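Local coordinates for protein BAG family molecular chaperone regulator 1 (Arabidopsis thaliana, PDB 4HWC) that probably acts as a co-chaperone that regulates programmed cell death and stress responses, its BAG domain binding the ATPase domain of HSP70/HSC70 chaperones, at residues Met28-Gly33 and Asp83-Lys88. Sequence-based numbering, arbitrary orientation.
Sequences MVTKKG and DALKVK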
loop_
_atom_site.group_PDB
_atom_site.type_symbol
_atom_site.label_atom_id
_atom_site.label_comp_id
_atom_site.label_asym_id
_atom_site.label_seq_id
_atom_site.Cartn_x
_atom_site.Cartn_y
_atom_site.Cartn_z
ATOM N N MET A 28 0.691 6.931 -13.742
ATOM C CA MET A 28 0.879 8.049 -14.671
ATOM C C MET A 28 1.915 7.712 -15.743
ATOM O O MET A 28 1.709 7.988 -16.925
ATOM C CB MET A 28 1.314 9.304 -13.910
ATOM C CG MET A 28 1.462 10.542 -14.796
ATOM S SD MET A 28 -0.046 10.942 -15.726
ATOM C CE MET A 28 -1.065 11.628 -14.421
ATOM N N VAL A 29 3.031 7.130 -15.324
ATOM C CA VAL A 29 4.072 6.729 -16.260
ATOM C C VAL A 29 3.442 5.826 -17.319
ATOM O O VAL A 29 3.621 6.041 -18.519
ATOM C CB VAL A 29 5.204 5.952 -15.538
ATOM C CG1 VAL A 29 6.119 5.261 -16.554
ATOM C CG2 VAL A 29 6.016 6.909 -14.674
ATOM N N THR A 30 2.691 4.825 -16.869
ATOM C CA THR A 30 2.034 3.887 -17.780
ATOM C C THR A 30 1.041 4.590 -18.704
ATOM O O THR A 30 1.023 4.344 -19.913
ATOM C CB THR A 30 1.294 2.782 -16.993
ATOM O OG1 THR A 30 2.244 2.029 -16.228
ATOM C CG2 THR A 30 0.557 1.844 -17.951
ATOM N N LYS A 31 0.224 5.467 -18.129
ATOM C CA LYS A 31 -0.779 6.223 -18.877
ATOM C C LYS A 31 -0.151 7.064 -19.986
ATOM O O LYS A 31 -0.737 7.249 -21.054
ATOM C CB LYS A 31 -1.540 7.153 -17.926
ATOM C CG LYS A 31 -2.567 8.046 -18.598
ATOM C CD LYS A 31 -3.118 9.075 -17.615
ATOM C CE LYS A 31 -4.188 9.944 -18.255
ATOM N NZ LYS A 31 -3.686 10.634 -19.475
ATOM N N LYS A 32 1.041 7.581 -19.715
ATOM C CA LYS A 32 1.763 8.422 -20.663
ATOM C C LYS A 32 2.744 7.657 -21.555
ATOM O O LYS A 32 3.740 8.214 -22.029
ATOM C CB LYS A 32 2.497 9.524 -19.903
ATOM C CG LYS A 32 1.566 10.476 -19.168
ATOM C CD LYS A 32 0.699 11.266 -20.140
ATOM C CE LYS A 32 -0.217 12.219 -19.394
ATOM N NZ LYS A 32 -1.004 13.070 -20.318
ATOM N N GLY A 33 2.459 6.378 -21.766
ATOM C CA GLY A 33 3.284 5.548 -22.631
ATOM C C GLY A 33 4.662 5.139 -22.159
ATOM O O GLY A 33 5.444 4.590 -22.943
ATOM N N ASP A 83 -0.313 -5.301 -9.033
ATOM C CA ASP A 83 -0.267 -6.598 -9.695
ATOM C C ASP A 83 -0.814 -6.468 -11.109
ATOM O O ASP A 83 -0.314 -7.103 -12.039
ATOM C CB ASP A 83 -1.083 -7.643 -8.930
ATOM C CG ASP A 83 -0.386 -8.120 -7.673
ATOM O OD1 ASP A 83 0.863 -8.119 -7.653
ATOM O OD2 ASP A 83 -1.080 -8.513 -6.713
ATOM N N ALA A 84 -1.843 -5.642 -11.266
ATOM C CA ALA A 84 -2.449 -5.423 -12.575
ATOM C C ALA A 84 -1.473 -4.706 -13.504
ATOM O O ALA A 84 -1.440 -4.973 -14.706
ATOM C CB ALA A 84 -3.734 -4.615 -12.431
ATOM N N LEU A 85 -0.678 -3.793 -12.948
ATOM C CA LEU A 85 0.301 -3.055 -13.740
ATOM C C LEU A 85 1.419 -3.975 -14.187
ATOM O O LEU A 85 1.868 -3.907 -15.329
ATOM C CB LEU A 85 0.903 -1.894 -12.934
ATOM C CG LEU A 85 0.094 -0.598 -12.852
ATOM C CD1 LEU A 85 0.833 0.416 -11.983
ATOM C CD2 LEU A 85 -0.121 -0.039 -14.247
ATOM N N LYS A 86 1.871 -4.835 -13.281
ATOM C CA LYS A 86 2.948 -5.761 -13.588
ATOM C C LYS A 86 2.600 -6.621 -14.791
ATOM O O LYS A 86 3.450 -6.898 -15.636
ATOM C CB LYS A 86 3.251 -6.641 -12.372
ATOM C CG LYS A 86 4.504 -7.485 -12.521
ATOM C CD LYS A 86 4.858 -8.214 -11.233
ATOM C CE LYS A 86 6.127 -9.039 -11.410
ATOM N NZ LYS A 86 6.515 -9.766 -10.168
ATOM N N VAL A 87 1.345 -7.043 -14.867
ATOM C CA VAL A 87 0.899 -7.862 -15.986
ATOM C C VAL A 87 1.194 -7.074 -17.252
ATOM O O VAL A 87 1.794 -7.583 -18.200
ATOM C CB VAL A 87 -0.627 -8.122 -15.912
ATOM C CG1 VAL A 87 -1.088 -8.927 -17.118
ATOM C CG2 VAL A 87 -0.972 -8.847 -14.631
ATOM N N LYS A 88 0.785 -5.811 -17.225
ATOM C CA LYS A 88 0.939 -4.892 -18.353
ATOM C C LYS A 88 2.309 -4.288 -18.580
ATOM O O LYS A 88 2.673 -4.019 -19.710
ATOM C CB LYS A 88 -0.035 -3.745 -18.252
ATOM C CG LYS A 88 0.695 -2.395 -18.293
ATOM C CD LYS A 88 0.118 -1.467 -17.297
ATOM C CE LYS A 88 -1.289 -1.193 -17.706
ATOM N NZ LYS A 88 -2.133 -0.632 -16.638
#
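Thr-30, in the last turn of helix 5-31, meets Leu-85 and Lys-88 near the end of helix 62-88, joining the first and third helices of the three-helix bundle that forms the BAG domain. The contact is small, burying 98 Å² in all, and no hydrogen bond crosses it. The backbones stay well apart, with the CA atoms of Thr-30 and Leu-85 separated by 8.2 Å, and only side-chain atoms touch across the gap. From CB of Thr-30, which points at the other helix and already lies 4.2 Å from Leu-85 CD2, two branches part. The hydroxyl OG1, placed beside the backbone N (chi1 -62°), rests against the same Leu-85 methyl at 3.7 Å; its polar need is met within its own helix, by a hydrogen bond to the carbonyl oxygen of Phe-26 one turn earlier. Leu-85, buried, also packs on Phe-26 and Glu-27. The tip of the methyl CG2, anti to the backbone N, lies against the CD-CE part of Lys-88, and NZ runs on past it. Just past this contact, helix 5-31 closes in a Schellman motif: Gly-33, with positive phi (71°), is the C-prime residue, its N donates to Thr-30 O at 3.1 Å, and the N of the next residue bonds to Val-29 O. Ile-36, in the following loop, touches Thr-30 as well. Exposed Lys-88 has unusual, unstaggered chi1 (125°) and chi2, so its placement needs caution. Its CD lies 3.4 Å from Thr-30 CG2, shorter than usual and therefore somewhat doubtful. From CD outward the spacing to Thr-30 CG2 widens, reaching 3.9 Å at Lys-88 NZ.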